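Local atomic coordinates of polyhedrin (Orgyia pseudotsugata cypovirus 5, PDB entry 5A8U), a protein that builds the crystalline viral occlusion bodies (polyhedra) that protect cypovirus from the outside environment until insect larvae ingest them. Residues 35-38 against 42-45; 49-54 against 214-219. All coordinates share one frame; numbering follows the deposited sequence.

Contact 1. Residues 35-38 against 42-45; sequences VLKY and VVQV
Leu36 and Gln44 exchange both of their backbone hydrogen bonds. Leu36 N reaches Gln44 O at 2.8 Å with an almost straight N-H...O angle of 175°, and Gln44 N returns a bond of 2.9 Å to Leu36 O. Nearer the turn, Tyr38 N donates to Val42 O over 3.1 Å, a more bent bond. Water 1 donates to the same carbonyl and to Tyr38 O, so Val42 O takes two bonds. Softer CA-H...O contacts run from Val35 CA to Gln44 O and from Val43 CA to Leu36 O.

The two segments form the turn end of a beta hairpin, strands 30-37 and 43-50, inside an antiparallel sheet, between strands 109-115 and 223-227. Leu36 and Gln44 are a hydrogen-bonded pair; Val35 with Val45 and Lys37 with Val43 are the non-hydrogen-bonded pairs flanking it, with side chains on the opposite face.

Among side-chain polar groups, Gln44 NE2 donates to Tyr38 OH at 2.9 Å through a distinctly bent bond. The hydroxyl lies close to the amide plane, while ring and amide are turned 57° apart. With CG anti to the backbone N (chi1 -173°) and an extended chain beyond, the amide extends to the end of the tyrosine. Tyr38 OH also bonds Met63 O, NE2 bonds Lys64 O, and OE1 receives Asn67 and Asn70, so the buried amide is gripped at both its polar atoms.

The Tyr38 ring turns its edge to the backbone of Val42 and to Gln44, CE1 lying 3.7 Å from Gln44 CB, while Val42 CG1 comes in from above the ring plane, 4.0 Å from Tyr38 CD1. On the face of the valines, Val35 CG1 packs 3.9 Å from Val43 CB, where helix 230-241 covers them, Phe238 on Val35 and Ala233 on Val43.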
loop_
_atom_site.group_PDB
_atom_site.type_symbol
_atom_site.label_atom_id
_atom_site.label_comp_id
_atom_site.label_asym_id
_atom_site.label_seq_id
_atom_site.Cartn_x
_atom_site.Cartn_y
_atom_site.Cartn_z
ATOM N N VAL A 35 2.223 -11.517 -14.152
ATOM C CA VAL A 35 3.269 -12.527 -14.188
ATOM C C VAL A 35 4.466 -11.976 -14.930
ATOM O O VAL A 35 4.378 -11.683 -16.117
ATOM C CB VAL A 35 2.817 -13.809 -14.888
ATOM C CG1 VAL A 35 3.914 -14.865 -14.787
ATOM C CG2 VAL A 35 1.557 -14.345 -14.244
ATOM N N LEU A 36 5.579 -11.820 -14.230
ATOM C CA LEU A 36 6.780 -11.252 -14.844
ATOM C C LEU A 36 7.716 -12.359 -15.268
ATOM O O LEU A 36 7.901 -13.316 -14.526
ATOM C CB LEU A 36 7.488 -10.342 -13.853
ATOM C CG LEU A 36 6.598 -9.163 -13.448
ATOM C CD1 LEU A 36 7.141 -8.491 -12.206
ATOM C CD2 LEU A 36 6.524 -8.162 -14.600
ATOM N N LYS A 37 8.302 -12.233 -16.458
ATOM C CA LYS A 37 9.132 -13.313 -16.981
ATOM C C LYS A 37 10.577 -12.863 -17.115
ATOM O O LYS A 37 10.837 -11.749 -17.595
ATOM C CB LYS A 37 8.600 -13.759 -18.341
ATOM C CG LYS A 37 7.093 -14.049 -18.324
ATOM C CD LYS A 37 6.709 -14.848 -19.560
ATOM C CE LYS A 37 7.320 -16.236 -19.487
ATOM N NZ LYS A 37 6.888 -17.090 -20.630
ATOM N N TYR A 38 11.497 -13.733 -16.698
ATOM C CA TYR A 38 12.926 -13.430 -16.660
ATOM C C TYR A 38 13.667 -14.401 -17.561
ATOM O O TYR A 38 13.181 -15.494 -17.826
ATOM C CB TYR A 38 13.474 -13.474 -15.212
ATOM C CG TYR A 38 12.691 -12.525 -14.337
ATOM C CD1 TYR A 38 11.496 -12.933 -13.746
ATOM C CD2 TYR A 38 13.098 -11.210 -14.160
ATOM C CE1 TYR A 38 10.744 -12.070 -13.003
ATOM C CE2 TYR A 38 12.343 -10.329 -13.409
ATOM C CZ TYR A 38 11.174 -10.770 -12.830
ATOM O OH TYR A 38 10.422 -9.925 -12.076
ATOM N N VAL A 42 12.724 -17.886 -14.586
ATOM C CA VAL A 42 11.936 -17.558 -13.402
ATOM C C VAL A 42 10.666 -16.797 -13.801
ATOM O O VAL A 42 10.676 -15.982 -14.737
ATOM C CB VAL A 42 12.766 -16.720 -12.392
ATOM C CG1 VAL A 42 11.866 -16.088 -11.311
ATOM C CG2 VAL A 42 13.868 -17.583 -11.777
ATOM N N VAL A 43 9.560 -17.092 -13.114
ATOM C CA VAL A 43 8.386 -16.224 -13.226
ATOM C C VAL A 43 8.064 -15.657 -11.855
ATOM O O VAL A 43 8.103 -16.383 -10.850
ATOM C CB VAL A 43 7.147 -16.923 -13.878
ATOM C CG1 VAL A 43 7.409 -17.204 -15.358
ATOM C CG2 VAL A 43 6.756 -18.201 -13.134
ATOM N N GLN A 44 7.803 -14.352 -11.807
ATOM C CA GLN A 44 7.407 -13.723 -10.554
ATOM C C GLN A 44 5.948 -13.345 -10.653
ATOM O O GLN A 44 5.539 -12.674 -11.603
ATOM C CB GLN A 44 8.260 -12.485 -10.240
ATOM C CG GLN A 44 7.960 -11.914 -8.845
ATOM C CD GLN A 44 8.975 -10.871 -8.396
ATOM O OE1 GLN A 44 9.165 -10.678 -7.190
ATOM N NE2 GLN A 44 9.628 -10.191 -9.351
ATOM N N VAL A 45 5.180 -13.761 -9.651
ATOM C CA VAL A 45 3.729 -13.628 -9.646
ATOM C C VAL A 45 3.281 -12.627 -8.593
ATOM O O VAL A 45 3.736 -12.664 -7.450
ATOM C CB VAL A 45 3.083 -14.981 -9.300
ATOM C CG1 VAL A 45 1.534 -14.866 -9.208
ATOM C CG2 VAL A 45 3.529 -16.055 -10.325
HETATM O O HOH W 1 10.459 -16.638 -17.564
#

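Contact 2. Residues 49-54 against 214-219; sequences QGTEVI and VASLIS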
loop_
_atom_site.group_PDB
_atom_site.type_symbol
_atom_site.label_atom_id
_atom_site.label_comp_id
_atom_site.label_asym_id
_atom_site.label_seq_id
_atom_site.Cartn_x
_atom_site.Cartn_y
_atom_site.Cartn_z
ATOM N N GLN A 49 -6.808 -9.465 -5.352
ATOM C CA GLN A 49 -8.210 -9.856 -5.383
ATOM C C GLN A 49 -9.046 -8.687 -4.885
ATOM O O GLN A 49 -8.549 -7.824 -4.163
ATOM C CB GLN A 49 -8.466 -11.046 -4.453
ATOM C CG GLN A 49 -7.632 -12.269 -4.715
ATOM C CD GLN A 49 -7.916 -13.370 -3.712
ATOM O OE1 GLN A 49 -9.063 -13.825 -3.579
ATOM N NE2 GLN A 49 -6.876 -13.795 -2.987
ATOM N N GLY A 50 -10.318 -8.655 -5.264
ATOM C CA GLY A 50 -11.215 -7.617 -4.779
ATOM C C GLY A 50 -12.639 -7.960 -5.176
ATOM O O GLY A 50 -12.870 -8.958 -5.833
ATOM N N THR A 51 -13.593 -7.134 -4.768
ATOM C CA THR A 51 -14.989 -7.406 -5.057
ATOM C C THR A 51 -15.528 -6.458 -6.127
ATOM O O THR A 51 -16.121 -6.908 -7.092
ATOM C CB THR A 51 -15.824 -7.276 -3.790
ATOM O OG1 THR A 51 -15.424 -6.086 -3.088
ATOM C CG2 THR A 51 -15.603 -8.490 -2.904
ATOM N N GLU A 52 -15.299 -5.156 -5.967
ATOM C CA GLU A 52 -15.883 -4.153 -6.862
ATOM C C GLU A 52 -14.826 -3.495 -7.728
ATOM O O GLU A 52 -15.085 -3.083 -8.861
ATOM C CB GLU A 52 -16.551 -3.044 -6.028
ATOM C CG GLU A 52 -17.777 -3.488 -5.237
ATOM C CD GLU A 52 -19.046 -3.610 -6.059
ATOM O OE1 GLU A 52 -19.075 -3.247 -7.262
ATOM O OE2 GLU A 52 -20.049 -4.065 -5.471
ATOM N N VAL A 53 -13.638 -3.350 -7.162
ATOM C CA VAL A 53 -12.570 -2.660 -7.845
ATOM C C VAL A 53 -11.256 -3.308 -7.446
ATOM O O VAL A 53 -11.050 -3.735 -6.300
ATOM C CB VAL A 53 -12.571 -1.170 -7.485
ATOM C CG1 VAL A 53 -12.300 -0.985 -6.003
ATOM C CG2 VAL A 53 -11.548 -0.404 -8.319
ATOM N N ILE A 54 -10.375 -3.429 -8.415
ATOM C CA ILE A 54 -9.054 -3.924 -8.117
ATOM C C ILE A 54 -8.055 -3.006 -8.810
ATOM O O ILE A 54 -8.104 -2.824 -10.020
ATOM C CB ILE A 54 -8.939 -5.384 -8.546
ATOM C CG1 ILE A 54 -7.648 -5.998 -8.035
ATOM C CG2 ILE A 54 -9.001 -5.500 -10.021
ATOM C CD1 ILE A 54 -7.669 -7.498 -8.175
ATOM N N VAL A 214 -14.760 1.736 -0.608
ATOM C CA VAL A 214 -13.458 2.288 -0.321
ATOM C C VAL A 214 -12.632 1.254 0.443
ATOM O O VAL A 214 -11.494 0.986 0.080
ATOM C CB VAL A 214 -13.556 3.641 0.439
ATOM C CG1 VAL A 214 -12.189 4.109 0.894
ATOM C CG2 VAL A 214 -14.218 4.708 -0.465
ATOM N N ALA A 215 -13.210 0.650 1.480
ATOM C CA ALA A 215 -12.476 -0.354 2.263
ATOM C C ALA A 215 -11.960 -1.514 1.407
ATOM O O ALA A 215 -10.854 -2.017 1.621
ATOM C CB ALA A 215 -13.349 -0.891 3.395
ATOM N N SER A 216 -12.755 -1.926 0.427
ATOM C CA SER A 216 -12.427 -3.111 -0.371
ATOM C C SER A 216 -11.160 -2.923 -1.212
ATOM O O SER A 216 -10.569 -3.889 -1.680
ATOM C CB SER A 216 -13.600 -3.461 -1.286
ATOM O OG SER A 216 -13.657 -2.561 -2.383
ATOM N N LEU A 217 -10.763 -1.675 -1.427
ATOM C CA LEU A 217 -9.593 -1.377 -2.266
ATOM C C LEU A 217 -8.308 -2.019 -1.718
ATOM O O LEU A 217 -7.426 -2.399 -2.492
ATOM C CB LEU A 217 -9.406 0.148 -2.402
ATOM C CG LEU A 217 -8.343 0.633 -3.388
ATOM C CD1 LEU A 217 -8.779 0.327 -4.824
ATOM C CD2 LEU A 217 -8.074 2.126 -3.236
ATOM N N ILE A 218 -8.217 -2.157 -0.392
ATOM C CA ILE A 218 -6.991 -2.640 0.229
ATOM C C ILE A 218 -7.185 -3.701 1.304
ATOM O O ILE A 218 -6.257 -3.978 2.046
ATOM C CB ILE A 218 -6.134 -1.461 0.819
ATOM C CG1 ILE A 218 -6.846 -0.766 1.985
ATOM C CG2 ILE A 218 -5.800 -0.448 -0.266
ATOM C CD1 ILE A 218 -6.000 0.339 2.602
ATOM N N SER A 219 -8.379 -4.285 1.399
ATOM C CA SER A 219 -8.654 -5.241 2.476
ATOM C C SER A 219 -8.526 -6.712 2.050
ATOM O O SER A 219 -9.043 -7.616 2.729
ATOM C CB SER A 219 -10.036 -4.989 3.084
ATOM O OG SER A 219 -11.047 -5.192 2.106
HETATM O O HOH W 2 -8.733 -5.187 -3.324
HETATM O O HOH W 3 -12.862 -4.275 -4.428
#
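Val53 and Leu217 make the close apolar contact here: Val53 CG1 lies 3.9 Å from Leu217 CD1, the two side chains meeting at an angle. Leu217 gets there through its outer end, since its CB does not aim at the other segment; CG stands anti to the backbone N (chi1 -172°) and the branch then bends toward the valine. The same Val53 methyl touches Ser216 OG more loosely, at 4.2 Å. Next to it, Thr51 OG1 sits 3.7 Å from Ser216 CB, a van der Waals touch between a hydroxyl and a methylene.

Beyond these touches the segments share no direct hydrogen bond, and buried water bridges the gap. Water 3 sits in the bend of 50-53: it accepts from Thr51 N and from Val53 N, both at 3.0 Å, and donates to Ser216 OG at 2.8 Å. That hydroxyl also bonds Ala213 O, so a carbonyl of the preceding helical turn holds the group that receives the water. Water 2 lies 2.8 Å from both Gln49 O and Ser216 O, though it probably cannot serve all the acceptors around it at once. The contact is thus an example of dry packing at one end and a hydrated seam at the other.

In the fold, the bend carries the chain from strand 43-50 of the larger sheet into strand 53-58 of the smaller one; the backbones of Glu52 and Ile54 bond those of Arg196 and Val194, joining this part to strand 189-195 and the residue after it. The end of helix 210-216 packs against this crossing at the trimer interface: Ala215 of the third subunit packs on Val53, Ile218 of that subunit meets Leu217, and Tyr195, from strand 189-195 of Val53's own chain, lies beside that valine.

Strand 43-50 is the thread between the two contacts: contact 1 pairs its beginning with strand 30-37, and contact 2 takes up its end, where the chain leaves the sheet. Their centres are about 24 Å apart and fall on opposite sides of the chain's centre, about 11 Å and 15 Å from it, and they do not otherwise touch. Their surroundings differ as well. No other chain of the trimer reaches contact 1, whereas two further subunits crowd contact 2. Both also reach crystal neighbours, through Lys37 and Val42 in contact 1 and Glu52 in contact 2, contacts that probably belong to the lattice of the occlusion body itself.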